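Local coordinates for protein separin (Saccharomyces cerevisiae, PDB 5U1T) that cleaves the Scc1 subunit of cohesin at the onset of anaphase as a caspase-like cysteine protease, allowing chromosomes to segregate, at residues D1074-F1083 against I1109-V1118; T1383-L1394 against P1585-K1593. One frame throughout, in Å; residues are numbered along the deposited sequence.

Contact 1: residues D1074-F1083 against I1109-V1118; sequences DLPRHMPLLF and ISTITESIRV
Helices 1075-1088 and 1111-1127, consecutive in the chain, pack at a steep angle here, and a histidine-carboxylate hydrogen bond between His1078 and Glu1114 links them. The axes of the two short segments come within 10.5 Å of each other at their closest, with 121° between their directions. His1078 points its ring across because CG lies anti to the backbone N (chi1 171°). Its NE2 gives a fairly straight bond to Glu1114 OE1 (2.9 Å); the oxygen lies in the imidazole plane but receives the donor on its anti side, somewhat out of the carboxylate plane. The same OE1 sits over one face of the Arg1117 guanidinium, 3.3 Å from NH2, so this ion pair rests on charge alone. Arg1117 stands nearly perpendicular to the imidazole, its NH1 beside the ring edge at CE1.

Apolar groups pack alongside this polar group. Leu1082 comes from the facing helix and lays CD2 on the acid while CD1 meets the guanidinium edge at NH2 (3.8 Å). Met1079, its chain folded at chi2 and chi3, rests SD against Glu1114 CG (3.6 Å) and brings CE to Thr1111 OG1. At one end Ile1109 CD1 meets CE1 of the Phe1083 ring at 3.5 Å; at the other, Leu1075 CD2 and Val1118 CG1 approach to 4.4 Å.

Buried Glu1114 thus has two cationic or potentially cationic partners. They would probably favour its ionised form, while the carboxylate may raise the proton affinity of His1078, an effect the neighbouring arginine would offset.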
loop_
_atom_site.group_PDB
_atom_site.type_symbol
_atom_site.label_atom_id
_atom_site.label_comp_id
_atom_site.label_asym_id
_atom_site.label_seq_id
_atom_site.Cartn_x
_atom_site.Cartn_y
_atom_site.Cartn_z
ATOM N N ASP A 1074 -15.753 -37.261 7.562
ATOM C CA ASP A 1074 -16.087 -36.559 8.791
ATOM C C ASP A 1074 -15.238 -35.285 8.989
ATOM O O ASP A 1074 -15.698 -34.310 9.591
ATOM C CB ASP A 1074 -15.907 -37.486 9.987
ATOM C CG ASP A 1074 -16.542 -36.936 11.240
ATOM O OD1 ASP A 1074 -17.712 -36.500 11.155
ATOM O OD2 ASP A 1074 -15.878 -36.940 12.301
ATOM N N LEU A 1075 -14.001 -35.318 8.490
ATOM C CA LEU A 1075 -13.109 -34.160 8.478
ATOM C C LEU A 1075 -13.810 -32.861 8.063
ATOM O O LEU A 1075 -13.831 -31.909 8.838
ATOM C CB LEU A 1075 -11.911 -34.416 7.562
ATOM C CG LEU A 1075 -10.568 -34.565 8.265
ATOM C CD1 LEU A 1075 -9.438 -34.195 7.312
ATOM C CD2 LEU A 1075 -10.501 -33.729 9.537
ATOM N N PRO A 1076 -14.426 -32.820 6.865
ATOM C CA PRO A 1076 -15.022 -31.539 6.476
ATOM C C PRO A 1076 -16.243 -31.165 7.303
ATOM O O PRO A 1076 -16.740 -30.062 7.147
ATOM C CB PRO A 1076 -15.443 -31.772 5.029
ATOM C CG PRO A 1076 -14.898 -33.119 4.661
ATOM C CD PRO A 1076 -14.790 -33.874 5.910
ATOM N N ARG A 1077 -16.754 -32.081 8.116
ATOM C CA ARG A 1077 -17.845 -31.743 9.019
ATOM C C ARG A 1077 -17.291 -31.081 10.281
ATOM O O ARG A 1077 -17.894 -30.172 10.842
ATOM C CB ARG A 1077 -18.661 -32.993 9.381
ATOM C CG ARG A 1077 -19.570 -33.484 8.263
ATOM C CD ARG A 1077 -20.523 -34.555 8.734
ATOM N NE ARG A 1077 -19.855 -35.787 9.147
ATOM C CZ ARG A 1077 -19.991 -36.958 8.523
ATOM N NH1 ARG A 1077 -20.758 -37.050 7.439
ATOM N NH2 ARG A 1077 -19.358 -38.035 8.979
ATOM N N HIS A 1078 -16.117 -31.547 10.692
ATOM C CA HIS A 1078 -15.477 -31.162 11.929
ATOM C C HIS A 1078 -14.646 -29.857 11.815
ATOM O O HIS A 1078 -14.733 -28.979 12.682
ATOM C CB HIS A 1078 -14.601 -32.329 12.390
ATOM C CG HIS A 1078 -13.708 -32.008 13.545
ATOM N ND1 HIS A 1078 -14.193 -31.756 14.809
ATOM C CD2 HIS A 1078 -12.361 -31.912 13.628
ATOM C CE1 HIS A 1078 -13.179 -31.510 15.623
ATOM N NE2 HIS A 1078 -12.057 -31.605 14.932
ATOM N N MET A 1079 -13.849 -29.748 10.746
ATOM C CA MET A 1079 -12.918 -28.642 10.542
ATOM C C MET A 1079 -13.560 -27.244 10.606
ATOM O O MET A 1079 -13.005 -26.358 11.220
ATOM C CB MET A 1079 -12.188 -28.810 9.211
ATOM C CG MET A 1079 -11.189 -29.946 9.175
ATOM S SD MET A 1079 -10.088 -30.021 10.606
ATOM C CE MET A 1079 -8.638 -29.110 10.064
ATOM N N PRO A 1080 -14.726 -27.033 9.978
ATOM C CA PRO A 1080 -15.287 -25.693 10.159
ATOM C C PRO A 1080 -15.668 -25.388 11.604
ATOM O O PRO A 1080 -15.505 -24.261 12.039
ATOM C CB PRO A 1080 -16.540 -25.713 9.285
ATOM C CG PRO A 1080 -16.365 -26.862 8.370
ATOM C CD PRO A 1080 -15.559 -27.858 9.091
ATOM N N LEU A 1081 -16.180 -26.366 12.336
ATOM C CA LEU A 1081 -16.641 -26.107 13.698
ATOM C C LEU A 1081 -15.469 -25.825 14.629
ATOM O O LEU A 1081 -15.542 -24.944 15.472
ATOM C CB LEU A 1081 -17.478 -27.284 14.219
ATOM C CG LEU A 1081 -18.752 -27.549 13.413
ATOM C CD1 LEU A 1081 -19.350 -28.952 13.719
ATOM C CD2 LEU A 1081 -19.785 -26.464 13.642
ATOM N N LEU A 1082 -14.385 -26.566 14.466
ATOM C CA LEU A 1082 -13.226 -26.372 15.307
ATOM C C LEU A 1082 -12.587 -25.018 15.009
ATOM O O LEU A 1082 -12.177 -24.300 15.921
ATOM C CB LEU A 1082 -12.221 -27.493 15.103
ATOM C CG LEU A 1082 -10.969 -27.364 15.961
ATOM C CD1 LEU A 1082 -11.214 -27.774 17.412
ATOM C CD2 LEU A 1082 -9.866 -28.176 15.344
ATOM N N PHE A 1083 -12.506 -24.668 13.734
ATOM C CA PHE A 1083 -11.952 -23.374 13.357
ATOM C C PHE A 1083 -12.787 -22.265 13.969
ATOM O O PHE A 1083 -12.248 -21.290 14.482
ATOM C CB PHE A 1083 -11.881 -23.221 11.838
ATOM C CG PHE A 1083 -10.587 -23.685 11.258
ATOM C CD1 PHE A 1083 -9.383 -23.302 11.835
ATOM C CD2 PHE A 1083 -10.560 -24.518 10.158
ATOM C CE1 PHE A 1083 -8.181 -23.731 11.314
ATOM C CE2 PHE A 1083 -9.358 -24.947 9.633
ATOM C CZ PHE A 1083 -8.168 -24.552 10.215
ATOM N N ILE A 1109 -3.716 -24.851 15.193
ATOM C CA ILE A 1109 -4.215 -26.165 14.789
ATOM C C ILE A 1109 -3.845 -26.512 13.352
ATOM O O ILE A 1109 -3.405 -25.647 12.607
ATOM C CB ILE A 1109 -5.755 -26.219 14.908
ATOM C CG1 ILE A 1109 -6.407 -25.647 13.658
ATOM C CG2 ILE A 1109 -6.239 -25.415 16.098
ATOM C CD1 ILE A 1109 -7.209 -26.658 12.916
ATOM N N SER A 1110 -4.046 -27.772 12.965
ATOM C CA SER A 1110 -4.034 -28.165 11.541
ATOM C C SER A 1110 -4.561 -29.595 11.302
ATOM O O SER A 1110 -4.577 -30.430 12.229
ATOM C CB SER A 1110 -2.628 -28.047 10.941
ATOM O OG SER A 1110 -2.683 -28.172 9.531
ATOM N N THR A 1111 -4.950 -29.845 10.043
ATOM C CA THR A 1111 -5.556 -31.096 9.571
ATOM C C THR A 1111 -4.829 -32.364 10.046
ATOM O O THR A 1111 -5.424 -33.437 10.193
ATOM C CB THR A 1111 -5.645 -31.085 8.019
ATOM O OG1 THR A 1111 -6.901 -30.519 7.627
ATOM C CG2 THR A 1111 -5.532 -32.488 7.418
ATOM N N ILE A 1112 -3.547 -32.211 10.336
ATOM C CA ILE A 1112 -2.735 -33.321 10.801
ATOM C C ILE A 1112 -3.200 -33.848 12.166
ATOM O O ILE A 1112 -3.647 -34.998 12.280
ATOM C CB ILE A 1112 -1.259 -32.899 10.867
ATOM C CG1 ILE A 1112 -0.879 -32.130 9.583
ATOM C CG2 ILE A 1112 -0.361 -34.108 11.127
ATOM C CD1 ILE A 1112 -1.305 -32.830 8.258
ATOM N N THR A 1113 -3.109 -33.019 13.202
ATOM C CA THR A 1113 -3.588 -33.431 14.521
ATOM C C THR A 1113 -5.078 -33.680 14.464
ATOM O O THR A 1113 -5.578 -34.592 15.128
ATOM C CB THR A 1113 -3.276 -32.384 15.640
ATOM O OG1 THR A 1113 -4.005 -32.715 16.839
ATOM C CG2 THR A 1113 -3.579 -30.910 15.169
ATOM N N GLU A 1114 -5.790 -32.905 13.646
ATOM C CA GLU A 1114 -7.239 -33.097 13.505
ATOM C C GLU A 1114 -7.608 -34.435 12.876
ATOM O O GLU A 1114 -8.696 -34.967 13.107
ATOM C CB GLU A 1114 -7.859 -31.968 12.691
ATOM C CG GLU A 1114 -8.098 -30.735 13.508
ATOM C CD GLU A 1114 -8.184 -31.025 15.004
ATOM O OE1 GLU A 1114 -9.225 -31.557 15.456
ATOM O OE2 GLU A 1114 -7.214 -30.701 15.735
ATOM N N SER A 1115 -6.697 -34.975 12.081
ATOM C CA SER A 1115 -6.929 -36.257 11.443
ATOM C C SER A 1115 -6.988 -37.379 12.494
ATOM O O SER A 1115 -7.829 -38.261 12.429
ATOM C CB SER A 1115 -5.838 -36.533 10.414
ATOM O OG SER A 1115 -6.249 -37.534 9.507
ATOM N N ILE A 1116 -6.084 -37.324 13.464
ATOM C CA ILE A 1116 -6.067 -38.300 14.549
ATOM C C ILE A 1116 -7.342 -38.255 15.380
ATOM O O ILE A 1116 -7.892 -39.278 15.743
ATOM C CB ILE A 1116 -4.879 -38.066 15.488
ATOM C CG1 ILE A 1116 -3.600 -37.858 14.683
ATOM C CG2 ILE A 1116 -4.750 -39.212 16.489
ATOM C CD1 ILE A 1116 -2.462 -37.325 15.518
ATOM N N ARG A 1117 -7.795 -37.047 15.678
ATOM C CA ARG A 1117 -8.957 -36.846 16.515
ATOM C C ARG A 1117 -10.211 -37.360 15.815
ATOM O O ARG A 1117 -11.170 -37.775 16.471
ATOM C CB ARG A 1117 -9.096 -35.356 16.877
ATOM C CG ARG A 1117 -10.404 -34.993 17.577
ATOM C CD ARG A 1117 -10.190 -34.445 18.984
ATOM N NE ARG A 1117 -9.514 -33.159 18.936
ATOM C CZ ARG A 1117 -10.114 -32.001 18.679
ATOM N NH1 ARG A 1117 -11.422 -31.955 18.451
ATOM N NH2 ARG A 1117 -9.393 -30.880 18.650
ATOM N N VAL A 1118 -10.206 -37.342 14.485
ATOM C CA VAL A 1118 -11.403 -37.721 13.748
ATOM C C VAL A 1118 -11.497 -39.241 13.658
ATOM O O VAL A 1118 -12.592 -39.821 13.711
ATOM C CB VAL A 1118 -11.454 -37.083 12.323
ATOM C CG1 VAL A 1118 -10.455 -37.704 11.374
ATOM C CG2 VAL A 1118 -12.829 -37.250 11.736
#

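Contact 2: residues T1383-L1394 against P1585-K1593; sequences TRVPSYVCLNKL and PVIYGLPIK
Leu1590 slides past Leu1394 in the opposite direction at the apolar centre, its CG 4.0 Å from Leu1394 CD1, while its CD2 reaches Leu1391 CD1 on the next turn back of the same helix. Leu1394 CD1 also lies on the CA of Gly1589 (3.8 Å), whose backbone angles would press a CB onto the carbonyl O of Tyr1588. Farther out, Thr1383 CG2 meets Ile1587 CG2.

A single parallel-type bridge then joins the backbones. Arg1384 N donates to Ile1587 O (2.8 Å), and its carbonyl O accepts from Gly1589 N (2.9 Å). The strands diverge by 54°, which suits so short a pairing. Thr1383 OG1 adds a third bond, to Gly1589 O at 2.8 Å, and is also hydrogen-bonded to His1357 NE2.

The Tyr1588 ring offers one face to Arg1384 CB, a CH-pi contact 3.6 Å from the ring centroid and 11° off its normal. From there the arginine chain runs extended from CG to NE, carrying the guanidinium past the phenol. One face of the guanidinium takes Val1586 CG2; NH1 makes only a weak bond to Tyr1588 OH. The stronger polar partners lie beyond: Glu1372 by a salt bridge and the carbonyls of His1367 and Phe1369 for Arg1384, and His1367 ND1 for Tyr1588 OH.

The contact thus fastens together two sheets of the protease region. Thr1383 and Val1385 pair with strand 1353-1362 of one, Val1586 and Tyr1588 with strand 1524-1528 of the other, and helix 1388-1397 leans through Leu1391 on Leu1125 of helix 1111-1127.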
loop_
_atom_site.group_PDB
_atom_site.type_symbol
_atom_site.label_atom_id
_atom_site.label_comp_id
_atom_site.label_asym_id
_atom_site.label_seq_id
_atom_site.Cartn_x
_atom_site.Cartn_y
_atom_site.Cartn_z
ATOM N N THR A 1383 -31.693 -38.025 18.226
ATOM C CA THR A 1383 -31.078 -36.702 18.269
ATOM C C THR A 1383 -30.161 -36.546 17.061
ATOM O O THR A 1383 -29.631 -37.523 16.547
ATOM C CB THR A 1383 -30.274 -36.458 19.563
ATOM O OG1 THR A 1383 -29.390 -37.562 19.806
ATOM C CG2 THR A 1383 -31.199 -36.298 20.738
ATOM N N ARG A 1384 -29.988 -35.303 16.619
ATOM C CA ARG A 1384 -29.011 -34.955 15.595
ATOM C C ARG A 1384 -27.647 -34.622 16.173
ATOM O O ARG A 1384 -27.521 -34.172 17.306
ATOM C CB ARG A 1384 -29.496 -33.771 14.782
ATOM C CG ARG A 1384 -30.773 -34.010 14.064
ATOM C CD ARG A 1384 -30.906 -33.001 12.992
ATOM N NE ARG A 1384 -32.195 -33.070 12.334
ATOM C CZ ARG A 1384 -32.530 -32.295 11.319
ATOM N NH1 ARG A 1384 -31.660 -31.413 10.849
ATOM N NH2 ARG A 1384 -33.726 -32.400 10.769
ATOM N N VAL A 1385 -26.617 -34.836 15.367
ATOM C CA VAL A 1385 -25.269 -34.449 15.755
ATOM C C VAL A 1385 -24.557 -33.916 14.508
ATOM O O VAL A 1385 -24.861 -34.338 13.405
ATOM C CB VAL A 1385 -24.531 -35.644 16.399
ATOM C CG1 VAL A 1385 -23.125 -35.745 15.898
ATOM C CG2 VAL A 1385 -24.575 -35.546 17.916
ATOM N N PRO A 1386 -23.658 -32.936 14.662
ATOM C CA PRO A 1386 -23.017 -32.425 13.441
ATOM C C PRO A 1386 -21.802 -33.234 12.955
ATOM O O PRO A 1386 -21.418 -33.048 11.801
ATOM C CB PRO A 1386 -22.604 -31.003 13.838
ATOM C CG PRO A 1386 -22.463 -31.038 15.322
ATOM C CD PRO A 1386 -23.448 -32.047 15.823
ATOM N N SER A 1387 -21.236 -34.121 13.775
ATOM C CA SER A 1387 -20.090 -34.937 13.351
ATOM C C SER A 1387 -19.728 -36.073 14.326
ATOM O O SER A 1387 -20.135 -36.050 15.481
ATOM C CB SER A 1387 -18.869 -34.038 13.167
ATOM O OG SER A 1387 -18.433 -33.549 14.422
ATOM N N TYR A 1388 -18.929 -37.043 13.885
ATOM C CA TYR A 1388 -18.470 -38.116 14.781
ATOM C C TYR A 1388 -17.650 -37.588 15.951
ATOM O O TYR A 1388 -17.689 -38.152 17.060
ATOM C CB TYR A 1388 -17.615 -39.155 14.044
ATOM C CG TYR A 1388 -18.335 -39.981 13.012
ATOM C CD1 TYR A 1388 -19.705 -40.179 13.083
ATOM C CD2 TYR A 1388 -17.639 -40.561 11.958
ATOM C CE1 TYR A 1388 -20.369 -40.927 12.137
ATOM C CE2 TYR A 1388 -18.293 -41.311 11.004
ATOM C CZ TYR A 1388 -19.661 -41.493 11.098
ATOM O OH TYR A 1388 -20.330 -42.241 10.153
ATOM N N VAL A 1389 -16.885 -36.529 15.696
ATOM C CA VAL A 1389 -16.000 -35.980 16.714
ATOM C C VAL A 1389 -16.818 -35.302 17.808
ATOM O O VAL A 1389 -16.467 -35.374 18.987
ATOM C CB VAL A 1389 -14.972 -34.982 16.119
ATOM C CG1 VAL A 1389 -14.131 -34.355 17.235
ATOM C CG2 VAL A 1389 -14.067 -35.677 15.096
ATOM N N CYS A 1390 -17.921 -34.670 17.423
ATOM C CA CYS A 1390 -18.784 -34.029 18.406
ATOM C C CYS A 1390 -19.560 -35.067 19.245
ATOM O O CYS A 1390 -19.648 -34.964 20.482
ATOM C CB CYS A 1390 -19.761 -33.070 17.719
ATOM S SG CYS A 1390 -20.938 -32.332 18.877
ATOM N N LEU A 1391 -20.122 -36.060 18.562
ATOM C CA LEU A 1391 -20.787 -37.143 19.238
ATOM C C LEU A 1391 -19.829 -37.786 20.244
ATOM O O LEU A 1391 -20.172 -37.936 21.423
ATOM C CB LEU A 1391 -21.305 -38.178 18.229
ATOM C CG LEU A 1391 -22.044 -39.378 18.833
ATOM C CD1 LEU A 1391 -23.255 -38.915 19.639
ATOM C CD2 LEU A 1391 -22.445 -40.398 17.760
ATOM N N ASN A 1392 -18.623 -38.142 19.807
ATOM C CA ASN A 1392 -17.757 -38.924 20.687
ATOM C C ASN A 1392 -17.207 -38.129 21.852
ATOM O O ASN A 1392 -16.893 -38.699 22.887
ATOM C CB ASN A 1392 -16.593 -39.554 19.925
ATOM C CG ASN A 1392 -15.678 -40.362 20.841
ATOM O OD1 ASN A 1392 -16.059 -41.426 21.332
ATOM N ND2 ASN A 1392 -14.477 -39.844 21.095
ATOM N N LYS A 1393 -17.081 -36.814 21.710
ATOM C CA LYS A 1393 -16.624 -36.037 22.858
ATOM C C LYS A 1393 -17.793 -35.837 23.831
ATOM O O LYS A 1393 -17.604 -35.894 25.049
ATOM C CB LYS A 1393 -16.010 -34.697 22.428
ATOM C CG LYS A 1393 -14.711 -34.845 21.604
ATOM C CD LYS A 1393 -13.659 -35.790 22.261
ATOM C CE LYS A 1393 -12.593 -36.231 21.230
ATOM N NZ LYS A 1393 -13.217 -36.905 20.012
ATOM N N LEU A 1394 -18.996 -35.625 23.297
ATOM C CA LEU A 1394 -20.182 -35.517 24.135
ATOM C C LEU A 1394 -20.379 -36.803 24.933
ATOM O O LEU A 1394 -20.674 -36.763 26.131
ATOM C CB LEU A 1394 -21.421 -35.225 23.296
ATOM C CG LEU A 1394 -21.857 -33.767 23.226
ATOM C CD1 LEU A 1394 -23.214 -33.660 22.561
ATOM C CD2 LEU A 1394 -21.891 -33.161 24.609
ATOM N N PRO A 1585 -39.817 -28.559 15.362
ATOM C CA PRO A 1585 -38.829 -28.834 16.419
ATOM C C PRO A 1585 -37.822 -29.923 16.079
ATOM O O PRO A 1585 -38.181 -30.865 15.392
ATOM C CB PRO A 1585 -39.693 -29.252 17.616
ATOM C CG PRO A 1585 -41.049 -29.427 17.100
ATOM C CD PRO A 1585 -41.195 -28.624 15.878
ATOM N N VAL A 1586 -36.583 -29.760 16.560
ATOM C CA VAL A 1586 -35.462 -30.675 16.317
ATOM C C VAL A 1586 -34.501 -30.649 17.519
ATOM O O VAL A 1586 -34.446 -29.656 18.227
ATOM C CB VAL A 1586 -34.712 -30.300 15.002
ATOM C CG1 VAL A 1586 -34.240 -28.835 15.028
ATOM C CG2 VAL A 1586 -33.568 -31.260 14.723
ATOM N N ILE A 1587 -33.781 -31.740 17.771
ATOM C CA ILE A 1587 -32.812 -31.829 18.866
ATOM C C ILE A 1587 -31.387 -32.104 18.382
ATOM O O ILE A 1587 -31.178 -32.964 17.534
ATOM C CB ILE A 1587 -33.150 -32.953 19.847
ATOM C CG1 ILE A 1587 -34.595 -32.880 20.327
ATOM C CG2 ILE A 1587 -32.212 -32.925 21.028
ATOM C CD1 ILE A 1587 -35.070 -34.195 20.966
ATOM N N TYR A 1588 -30.402 -31.394 18.922
ATOM C CA TYR A 1588 -29.004 -31.746 18.693
ATOM C C TYR A 1588 -28.344 -32.149 20.021
ATOM O O TYR A 1588 -28.687 -31.598 21.074
ATOM C CB TYR A 1588 -28.241 -30.587 18.044
ATOM C CG TYR A 1588 -28.420 -30.450 16.543
ATOM C CD1 TYR A 1588 -29.562 -29.878 16.013
ATOM C CD2 TYR A 1588 -27.429 -30.866 15.660
ATOM C CE1 TYR A 1588 -29.722 -29.725 14.656
ATOM C CE2 TYR A 1588 -27.584 -30.722 14.300
ATOM C CZ TYR A 1588 -28.738 -30.155 13.803
ATOM O OH TYR A 1588 -28.921 -30.004 12.448
ATOM N N GLY A 1589 -27.419 -33.111 19.975
ATOM C CA GLY A 1589 -26.716 -33.553 21.167
ATOM C C GLY A 1589 -27.159 -34.924 21.651
ATOM O O GLY A 1589 -27.434 -35.817 20.845
ATOM N N LEU A 1590 -27.237 -35.092 22.970
ATOM C CA LEU A 1590 -27.596 -36.379 23.570
ATOM C C LEU A 1590 -29.021 -36.402 24.134
ATOM O O LEU A 1590 -29.517 -35.395 24.621
ATOM C CB LEU A 1590 -26.598 -36.729 24.680
ATOM C CG LEU A 1590 -25.129 -36.669 24.261
ATOM C CD1 LEU A 1590 -24.221 -37.207 25.359
ATOM C CD2 LEU A 1590 -24.931 -37.425 22.958
ATOM N N PRO A 1591 -29.688 -37.563 24.088
ATOM C CA PRO A 1591 -31.028 -37.575 24.676
ATOM C C PRO A 1591 -30.967 -37.462 26.213
ATOM O O PRO A 1591 -30.103 -38.057 26.871
ATOM C CB PRO A 1591 -31.591 -38.918 24.221
ATOM C CG PRO A 1591 -30.392 -39.780 24.057
ATOM C CD PRO A 1591 -29.295 -38.886 23.574
ATOM N N ILE A 1592 -31.859 -36.662 26.784
ATOM C CA ILE A 1592 -31.872 -36.499 28.225
ATOM C C ILE A 1592 -33.194 -36.994 28.798
ATOM O O ILE A 1592 -34.210 -37.018 28.100
ATOM C CB ILE A 1592 -31.638 -35.026 28.636
ATOM C CG1 ILE A 1592 -32.882 -34.175 28.355
ATOM C CG2 ILE A 1592 -30.423 -34.471 27.919
ATOM C CD1 ILE A 1592 -32.885 -32.830 29.039
ATOM N N LYS A 1593 -33.167 -37.412 30.060
ATOM C CA LYS A 1593 -34.387 -37.706 30.809
ATOM C C LYS A 1593 -34.302 -37.001 32.161
ATOM O O LYS A 1593 -33.225 -36.887 32.751
ATOM C CB LYS A 1593 -34.586 -39.216 30.976
ATOM C CG LYS A 1593 -35.950 -39.589 31.530
ATOM C CD LYS A 1593 -36.261 -41.061 31.347
ATOM C CE LYS A 1593 -35.463 -41.942 32.288
ATOM N NZ LYS A 1593 -35.665 -43.388 31.935
#

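Overall arrangement
Contact 1 is a partly buried helix-helix crossing made chiefly by side chains, whereas contact 2 is fully buried and combines strand backbone bonds with leucine packing. Their centres are about 18 Å apart, and helix 1388-1397 is the element that brings them together. Asp1074 OD1, gripped by NE and NH2 of Arg1077, probably also accepts from Tyr1388 N at the start of that helix, while Val1389 packs on His1078 and Arg1117. Charge serves each differently: contact 1 keeps a carboxylate between its helices, whereas in contact 2 the buried arginine finds its main partners beyond the two segments. Both lie away from the predicted active-site Cys1497.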